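PDB 2QL8: putative redox protein from Lactobacillus casei, which probably acts as a thiol-dependent peroxide reductase of the OsmC/Ohr family, though its own activity is not established. Local coordinates for residues Val83-Ala88 with Tyr92-His97; Val34-Pro39 with Pro44-Glu49. All coordinates share one frame; numbering follows the deposited sequence.

How the contacts relate
Contact 1 is a regular hairpin of strands 77-88 and 91-102. Contact 2 joins the end of strand 33-36 to the loop that leads into helix 48-70. Contact 2 is the more buried of the two. Contact 1 is buried toward V83 and V96 and exposed at its turn end, where a benzoic acid sits. Its chemistry is paired backbone bonds with aromatic and aliphatic packing. Contact 2 relies on a few backbone bonds, a serine hydroxyl and a water. The two meet at E49, whose OE2 packs 3.2 Å from F94 CE1. E49, near the start of helix 48-70, packs on V83, F85 and F94. Both contacts also touch the second subunit.

Contact 1: residues Val83-Ala88 with Tyr92-His97; sequences VAFIGA and YQFLVH. With BEZ (benzoic acid), chain J; EDO (1,2-ethanediol), chain K.
F85 and Y92 meet obliquely, with CE1 of F85 3.5 Å from CD1 of Y92 and the ring planes at 35°. F85 CG lies anti to the backbone N (chi1 177°), and the ring end leans across to the neighbouring strand. F85 CD1 also reaches the edge of the F94 ring, 3.7 Å from its CE1. V83 and V96 continue this buried face, against helix 48-70. On the other face I86 CD1 lies 3.9 Å from L95 CD2, and A84 packs on L95. The A84-L95 and I86-Q93 pairs are each closed by two backbone bonds. V83, A84 and F85 also pair antiparallel with a strand of the second subunit, so the sheet runs on across the interface.

The turn end is looser. G87 and A88 are exposed, and Q93 NE2 gives a straight bond to O1 of an ethanediol, probably from the crystallisation liquor (2.9 Å, 168°). Y92 has F85 over one face and A88 O 3.3 Å above the other. A leucine in place of Y92 would probably leave F85 without this aromatic partner and open a gap beside the benzoic acid. That ligand is also hydrogen-bonded to A90 N and to R120 NH2 of the second subunit. The chemistry implies an apolar hairpin core ending at Y92, whose ring edge borders the benzoic acid.

Contact 2: residues Val34-Pro39 with Pro44-Glu49; sequences VQTSSP and PGTNPE. With EDO (1,2-ethanediol), chain I.
In one of its two conformers S37 turns its hydroxyl between its own N and carbonyl carbon (chi1 63°), which brings OG to P44 O at 2.9 Å. This bond comes from above the carbonyl plane. T46 OG1 lies anti to the backbone N (chi1 -166°) and bonds Q50 OE1, which puts CG2 3.8 Å from V34 CG2. The backbones are joined on both sides of T36. T46 N donates to Q35 O at 2.8 Å, and S37 N returns a bond to T46 O at 2.9 Å, nearly along the C=O axis. A CB on G45 would run into T36 C, and the G45 backbone angles would also press it against P44 O.

A water lies within hydrogen-bonding distance of S37 O and G45 O and accepts from N47 ND2. More acceptors surround it than it has protons to give. The same ND2 bonds Y12 of the second subunit. P39 CG is 3.7 Å from E49 OE2. That oxygen accepts a bond from O1 of an ethanediol, probably from the crystallisation liquor. N47 OD1 bonds Q50 N. This is a single beta bridge, T36 with T46, followed by a helix N-cap at N47, and it ties the end of strand 33-36 to the start of helix 48-70.

Contact 1: residues Val83-Ala88 with Tyr92-His97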
ATOM      1  N   VAL A  83       2.558   3.657 -10.315  1.00 17.79           N
ATOM      2  CA  VAL A  83       3.085   4.423  -9.187  1.00 15.50           C
ATOM      3  C   VAL A  83       4.430   5.016  -9.630  1.00 16.29           C
ATOM      4  O   VAL A  83       5.275   4.289 -10.170  1.00 19.29           O
ATOM      5  CB  VAL A  83       3.284   3.550  -7.912  1.00 17.31           C
ATOM      6  CG1 VAL A  83       3.826   4.393  -6.738  1.00 18.39           C
ATOM      7  CG2 VAL A  83       1.960   2.860  -7.537  1.00 17.29           C
ATOM      8  N   ALA A  84       4.579   6.316  -9.401  1.00 17.04           N
ATOM      9  CA  ALA A  84       5.807   7.058  -9.684  1.00 16.72           C
ATOM     10  C   ALA A  84       6.466   7.524  -8.373  1.00 17.16           C
ATOM     11  O   ALA A  84       5.788   7.929  -7.439  1.00 18.67           O
ATOM     12  CB  ALA A  84       5.508   8.257 -10.586  1.00 19.12           C
ATOM     13  N   PHE A  85       7.807   7.479  -8.366  1.00 18.25           N
ATOM     14  CA  PHE A  85       8.646   7.995  -7.300  1.00 17.40           C
ATOM     15  C   PHE A  85       9.224   9.308  -7.844  1.00 17.47           C
ATOM     16  O   PHE A  85       9.822   9.312  -8.942  1.00 19.70           O
ATOM     17  CB  PHE A  85       9.753   6.963  -7.038  1.00 18.03           C
ATOM     18  CG  PHE A  85      10.795   7.346  -5.975  1.00 17.82           C
ATOM     19  CD1 PHE A  85      10.482   7.943  -4.800  1.00 16.28           C
ATOM     20  CD2 PHE A  85      12.140   7.052  -6.218  1.00 18.92           C
ATOM     21  CE1 PHE A  85      11.452   8.198  -3.826  1.00 18.83           C
ATOM     22  CE2 PHE A  85      13.098   7.319  -5.265  1.00 20.93           C
ATOM     23  CZ  PHE A  85      12.756   7.919  -4.090  1.00 20.35           C
ATOM     24  N   ILE A  86       9.034  10.390  -7.110  1.00 17.41           N
ATOM     25  CA  ILE A  86       9.458  11.724  -7.499  1.00 19.63           C
ATOM     26  C   ILE A  86      10.158  12.458  -6.347  1.00 18.29           C
ATOM     27  O   ILE A  86      10.028  12.112  -5.164  1.00 18.40           O
ATOM     28  CB  ILE A  86       8.263  12.591  -8.003  1.00 19.11           C
ATOM     29  CG1 ILE A  86       7.281  12.962  -6.882  1.00 17.93           C
ATOM     30  CG2 ILE A  86       7.531  11.861  -9.163  1.00 18.26           C
ATOM     31  CD1 ILE A  86       6.201  13.951  -7.275  1.00 20.19           C
ATOM     32  N   GLY A  87      10.946  13.488  -6.703  1.00 19.33           N
ATOM     33  CA  GLY A  87      11.453  14.454  -5.735  1.00 18.91           C
ATOM     34  C   GLY A  87      12.962  14.383  -5.518  1.00 20.11           C
ATOM     35  O   GLY A  87      13.720  14.023  -6.413  1.00 24.01           O
ATOM     36  N   ALA A  88      13.362  14.645  -4.274  1.00 22.25           N
ATOM     37  CA  ALA A  88      14.785  14.742  -3.857  1.00 23.42           C
ATOM     38  C   ALA A  88      14.867  14.413  -2.366  1.00 24.08           C
ATOM     39  O   ALA A  88      13.839  14.310  -1.711  1.00 22.61           O
ATOM     40  CB  ALA A  88      15.303  16.166  -4.119  1.00 23.91           C
ATOM     41  N   TYR A  92      10.730  13.497  -0.978  1.00 16.76           N
ATOM     42  CA  TYR A  92      10.269  12.481  -1.919  1.00 15.66           C
ATOM     43  C   TYR A  92       8.765  12.261  -1.783  1.00 14.49           C
ATOM     44  O   TYR A  92       8.180  12.431  -0.695  1.00 16.30           O
ATOM     45  CB  TYR A  92      10.939  11.129  -1.704  1.00 17.70           C
ATOM     46  CG  TYR A  92      12.415  11.081  -2.027  1.00 16.84           C
ATOM     47  CD1 TYR A  92      12.878  11.318  -3.323  1.00 16.95           C
ATOM     48  CD2 TYR A  92      13.347  10.822  -1.033  1.00 17.63           C
ATOM     49  CE1 TYR A  92      14.227  11.261  -3.608  1.00 19.00           C
ATOM     50  CE2 TYR A  92      14.687  10.768  -1.316  1.00 17.58           C
ATOM     51  CZ  TYR A  92      15.140  10.981  -2.606  1.00 19.63           C
ATOM     52  OH  TYR A  92      16.514  10.969  -2.884  1.00 23.72           O
ATOM     53  N   GLN A  93       8.150  11.927  -2.911  1.00 14.08           N
ATOM     54  CA  GLN A  93       6.724  11.583  -2.922  1.00 15.16           C
ATOM     55  C   GLN A  93       6.474  10.424  -3.868  1.00 15.82           C
ATOM     56  O   GLN A  93       7.304  10.133  -4.730  1.00 17.04           O
ATOM     57  CB  GLN A  93       5.873  12.754  -3.366  1.00 16.59           C
ATOM     58  CG  GLN A  93       5.959  13.987  -2.525  1.00 17.32           C
ATOM     59  CD  GLN A  93       5.038  15.055  -3.020  1.00 18.71           C
ATOM     60  OE1 GLN A  93       3.821  14.941  -2.869  1.00 20.63           O
ATOM     61  NE2 GLN A  93       5.592  16.095  -3.637  1.00 22.54           N
ATOM     62  N   PHE A  94       5.306   9.776  -3.698  1.00 15.14           N
ATOM     63  CA  PHE A  94       4.769   8.857  -4.684  1.00 14.97           C
ATOM     64  C   PHE A  94       3.537   9.498  -5.338  1.00 15.04           C
ATOM     65  O   PHE A  94       2.724  10.171  -4.667  1.00 15.76           O
ATOM     66  CB  PHE A  94       4.323   7.530  -4.068  1.00 15.27           C
ATOM     67  CG  PHE A  94       5.418   6.653  -3.542  1.00 15.68           C
ATOM     68  CD1 PHE A  94       6.779   6.944  -3.686  1.00 15.35           C
ATOM     69  CD2 PHE A  94       5.080   5.503  -2.867  1.00 14.11           C
ATOM     70  CE1 PHE A  94       7.726   6.094  -3.180  1.00 16.13           C
ATOM     71  CE2 PHE A  94       6.063   4.667  -2.324  1.00 13.96           C
ATOM     72  CZ  PHE A  94       7.380   4.996  -2.482  1.00 15.11           C
ATOM     73  N   LEU A  95       3.399   9.247  -6.639  1.00 14.91           N
ATOM     74  CA  LEU A  95       2.164   9.546  -7.388  1.00 17.19           C
ATOM     75  C   LEU A  95       1.518   8.230  -7.761  1.00 15.89           C
ATOM     76  O   LEU A  95       2.204   7.260  -8.058  1.00 15.56           O
ATOM     77  CB  LEU A  95       2.468  10.318  -8.683  1.00 18.37           C
ATOM     78  CG  LEU A  95       3.250  11.634  -8.529  1.00 17.57           C
ATOM     79  CD1 LEU A  95       3.599  12.137  -9.953  1.00 19.10           C
ATOM     80  CD2 LEU A  95       2.559  12.709  -7.705  1.00 19.29           C
ATOM     81  N   VAL A  96       0.182   8.195  -7.737  1.00 16.00           N
ATOM     82  CA  VAL A  96      -0.556   6.972  -7.990  1.00 14.94           C
ATOM     83  C   VAL A  96      -1.683   7.246  -9.007  1.00 15.14           C
ATOM     84  O   VAL A  96      -2.464   8.207  -8.856  1.00 15.92           O
ATOM     85  CB  VAL A  96      -1.213   6.446  -6.689  1.00 15.37           C
ATOM     86  CG1 VAL A  96      -2.005   5.142  -6.971  1.00 16.36           C
ATOM     87  CG2 VAL A  96      -0.147   6.275  -5.553  1.00 16.20           C
ATOM     88  N   HIS A  97      -1.708   6.447 -10.060  1.00 16.28           N
ATOM     89  CA  HIS A  97      -2.733   6.586 -11.105  1.00 17.01           C
ATOM     90  C   HIS A  97      -3.356   5.230 -11.412  1.00 17.08           C
ATOM     91  O   HIS A  97      -2.642   4.301 -11.839  1.00 17.53           O
ATOM     92  CB  HIS A  97      -2.148   7.192 -12.391  1.00 17.87           C
ATOM     93  CG  HIS A  97      -3.201   7.404 -13.433  1.00 19.56           C
ATOM     94  ND1 HIS A  97      -4.186   8.361 -13.300  1.00 18.97           N
ATOM     95  CD2 HIS A  97      -3.429   6.770 -14.607  1.00 22.47           C
ATOM     96  CE1 HIS A  97      -4.973   8.313 -14.369  1.00 20.06           C
ATOM     97  NE2 HIS A  97      -4.545   7.347 -15.161  1.00 19.90           N
TER
HETATM   98  C   BEZ J 143      14.418  10.532   2.366  1.00 18.26           C
HETATM   99  O1  BEZ J 143      13.628  11.215   2.767  1.00 16.60           O
HETATM  100  O2  BEZ J 143      15.612  11.016   2.148  1.00 26.50           O
HETATM  101  C1  BEZ J 143      14.038   9.132   2.085  1.00 23.49           C
HETATM  102  C2  BEZ J 143      12.632   8.724   2.108  1.00 20.14           C
HETATM  103  C3  BEZ J 143      12.393   7.435   1.747  1.00 21.71           C
HETATM  104  C4  BEZ J 143      13.446   6.516   1.469  1.00 25.38           C
HETATM  105  C5  BEZ J 143      14.812   6.909   1.501  1.00 25.65           C
HETATM  106  C6  BEZ J 143      15.109   8.238   1.807  1.00 25.85           C
HETATM  107  C1  EDO K 144       4.740  19.372  -5.206  1.00 44.58           C
HETATM  108  O1  EDO K 144       4.102  18.118  -5.036  1.00 33.29           O
HETATM  109  C2  EDO K 144       3.975  20.306  -4.323  1.00 47.52           C
HETATM  110  O2  EDO K 144       2.887  19.538  -3.815  1.00 50.98           O

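Contact 2: residues Val34-Pro39 with Pro44-Glu49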
ATOM      1  N   VAL A  34       8.675 -11.239   1.024  1.00 17.65           N
ATOM      2  CA  VAL A  34       9.139 -10.761  -0.254  1.00 18.34           C
ATOM      3  C   VAL A  34      10.570 -10.187  -0.114  1.00 16.98           C
ATOM      4  O   VAL A  34      10.885  -9.516   0.859  1.00 19.05           O
ATOM      5  CB  VAL A  34       8.177  -9.711  -0.911  1.00 18.34           C
ATOM      6  CG1 VAL A  34       6.837 -10.406  -1.278  1.00 19.69           C
ATOM      7  CG2 VAL A  34       7.970  -8.493   0.009  1.00 17.34           C
ATOM      8  N   GLN A  35      11.410 -10.451  -1.121  1.00 18.52           N
ATOM      9  CA  GLN A  35      12.675  -9.763  -1.248  1.00 18.16           C
ATOM     10  C   GLN A  35      12.433  -8.335  -1.711  1.00 16.76           C
ATOM     11  O   GLN A  35      11.626  -8.096  -2.612  1.00 18.55           O
ATOM     12  CB  GLN A  35      13.569 -10.496  -2.257  1.00 19.07           C
ATOM     13  CG  GLN A  35      14.921  -9.883  -2.361  1.00 24.23           C
ATOM     14  CD  GLN A  35      15.851 -10.630  -3.268  1.00 31.69           C
ATOM     15  OE1 GLN A  35      15.441 -11.250  -4.262  1.00 31.62           O
ATOM     16  NE2 GLN A  35      17.138 -10.541  -2.951  1.00 37.66           N
ATOM     17  N   THR A  36      13.142  -7.394  -1.094  1.00 16.95           N
ATOM     18  CA  THR A  36      13.046  -6.000  -1.426  1.00 16.62           C
ATOM     19  C   THR A  36      14.431  -5.435  -1.835  1.00 17.37           C
ATOM     20  O   THR A  36      15.476  -5.944  -1.429  1.00 20.23           O
ATOM     21  CB  THR A  36      12.456  -5.174  -0.237  1.00 17.06           C
ATOM     22  OG1 THR A  36      13.311  -5.259   0.907  1.00 19.35           O
ATOM     23  CG2 THR A  36      11.027  -5.637   0.103  1.00 17.22           C
ATOM     24  N   SER A  37      14.394  -4.352  -2.600  1.00 18.41           N
ATOM     25  CA  SER A  37      15.591  -3.636  -3.020  0.50 18.15           C
ATOM     26  C   SER A  37      15.224  -2.241  -3.477  1.00 17.95           C
ATOM     27  O   SER A  37      14.056  -1.916  -3.717  1.00 19.07           O
ATOM     28  CB  SER A  37      16.339  -4.385  -4.137  0.50 18.23           C
ATOM     29  OG  SER A  37      15.577  -4.517  -5.320  0.50 17.04           O
ATOM     30  N   SER A  38      16.229  -1.371  -3.562  1.00 19.04           N
ATOM     31  CA  SER A  38      15.995  -0.015  -3.998  1.00 19.08           C
ATOM     32  C   SER A  38      15.444  -0.030  -5.407  1.00 20.84           C
ATOM     33  O   SER A  38      15.978  -0.735  -6.269  1.00 21.49           O
ATOM     34  CB  SER A  38      17.295   0.790  -4.056  1.00 20.26           C
ATOM     35  OG  SER A  38      17.033   2.072  -4.576  1.00 22.37           O
ATOM     36  N   PRO A  39      14.426   0.797  -5.678  1.00 20.49           N
ATOM     37  CA  PRO A  39      13.952   0.874  -7.069  1.00 22.81           C
ATOM     38  C   PRO A  39      14.987   1.516  -8.009  1.00 23.83           C
ATOM     39  O   PRO A  39      14.838   1.412  -9.229  1.00 24.01           O
ATOM     40  CB  PRO A  39      12.716   1.760  -6.987  1.00 23.03           C
ATOM     41  CG  PRO A  39      12.923   2.606  -5.800  1.00 23.18           C
ATOM     42  CD  PRO A  39      13.669   1.693  -4.795  1.00 21.94           C
ATOM     43  N   PRO A  44      17.380  -7.706  -7.986  1.00 29.54           N
ATOM     44  CA  PRO A  44      16.098  -8.365  -7.805  1.00 27.67           C
ATOM     45  C   PRO A  44      15.386  -7.796  -6.571  1.00 25.43           C
ATOM     46  O   PRO A  44      16.033  -7.329  -5.628  1.00 25.66           O
ATOM     47  CB  PRO A  44      16.462  -9.830  -7.556  1.00 27.23           C
ATOM     48  CG  PRO A  44      17.888  -9.997  -7.993  1.00 32.88           C
ATOM     49  CD  PRO A  44      18.518  -8.648  -7.983  1.00 32.43           C
ATOM     50  N   GLY A  45      14.066  -7.867  -6.587  1.00 24.73           N
ATOM     51  CA  GLY A  45      13.301  -7.520  -5.400  1.00 21.98           C
ATOM     52  C   GLY A  45      12.287  -6.448  -5.685  1.00 20.13           C
ATOM     53  O   GLY A  45      12.412  -5.642  -6.597  1.00 20.90           O
ATOM     54  N   THR A  46      11.266  -6.450  -4.847  1.00 18.74           N
ATOM     55  CA  THR A  46      10.192  -5.458  -4.931  1.00 16.45           C
ATOM     56  C   THR A  46      10.533  -4.221  -4.096  1.00 16.72           C
ATOM     57  O   THR A  46      11.665  -4.049  -3.613  1.00 17.91           O
ATOM     58  CB  THR A  46       8.803  -6.106  -4.600  1.00 16.77           C
ATOM     59  OG1 THR A  46       7.723  -5.236  -5.001  1.00 17.14           O
ATOM     60  CG2 THR A  46       8.683  -6.430  -3.110  1.00 17.06           C
ATOM     61  N   ASN A  47       9.565  -3.317  -3.978  1.00 14.67           N
ATOM     62  CA  ASN A  47       9.751  -2.010  -3.362  1.00 15.30           C
ATOM     63  C   ASN A  47       8.398  -1.439  -2.968  1.00 14.33           C
ATOM     64  O   ASN A  47       7.350  -2.026  -3.306  1.00 14.80           O
ATOM     65  CB  ASN A  47      10.521  -1.077  -4.338  1.00 14.97           C
ATOM     66  CG  ASN A  47       9.868  -1.007  -5.717  1.00 15.83           C
ATOM     67  OD1 ASN A  47       8.696  -0.620  -5.810  1.00 16.97           O
ATOM     68  ND2 ASN A  47      10.616  -1.383  -6.787  1.00 17.87           N
ATOM     69  N   PRO A  48       8.394  -0.369  -2.170  1.00 14.51           N
ATOM     70  CA  PRO A  48       7.103   0.185  -1.721  1.00 14.90           C
ATOM     71  C   PRO A  48       6.154   0.629  -2.825  1.00 12.94           C
ATOM     72  O   PRO A  48       4.924   0.533  -2.662  1.00 14.54           O
ATOM     73  CB  PRO A  48       7.518   1.360  -0.855  1.00 14.21           C
ATOM     74  CG  PRO A  48       8.878   0.976  -0.336  1.00 14.80           C
ATOM     75  CD  PRO A  48       9.540   0.332  -1.528  1.00 15.39           C
ATOM     76  N   GLU A  49       6.716   1.100  -3.935  1.00 14.23           N
ATOM     77  CA  GLU A  49       5.943   1.564  -5.073  1.00 15.29           C
ATOM     78  C   GLU A  49       5.154   0.398  -5.669  1.00 13.54           C
ATOM     79  O   GLU A  49       3.927   0.457  -5.866  1.00 15.64           O
ATOM     80  CB  GLU A  49       6.883   2.152  -6.126  1.00 15.63           C
ATOM     81  CG  GLU A  49       7.565   3.486  -5.719  1.00 17.73           C
ATOM     82  CD  GLU A  49       8.940   3.306  -5.008  1.00 16.27           C
ATOM     83  OE1 GLU A  49       9.233   2.191  -4.478  1.00 17.35           O
ATOM     84  OE2 GLU A  49       9.717   4.296  -5.012  1.00 19.05           O
TER
HETATM   85  C1  EDO I 149      11.779   5.134  -2.176  1.00 41.33           C
HETATM   86  O1  EDO I 149      11.395   4.078  -3.065  1.00 31.68           O
HETATM   87  C2  EDO I 149      10.979   5.150  -0.883  1.00 47.24           C
HETATM   88  O2  EDO I 149      11.202   3.962  -0.110  1.00 50.82           O
HETATM   89  O   HOH W   1      13.127  -2.833  -6.287  1.00 19.68           O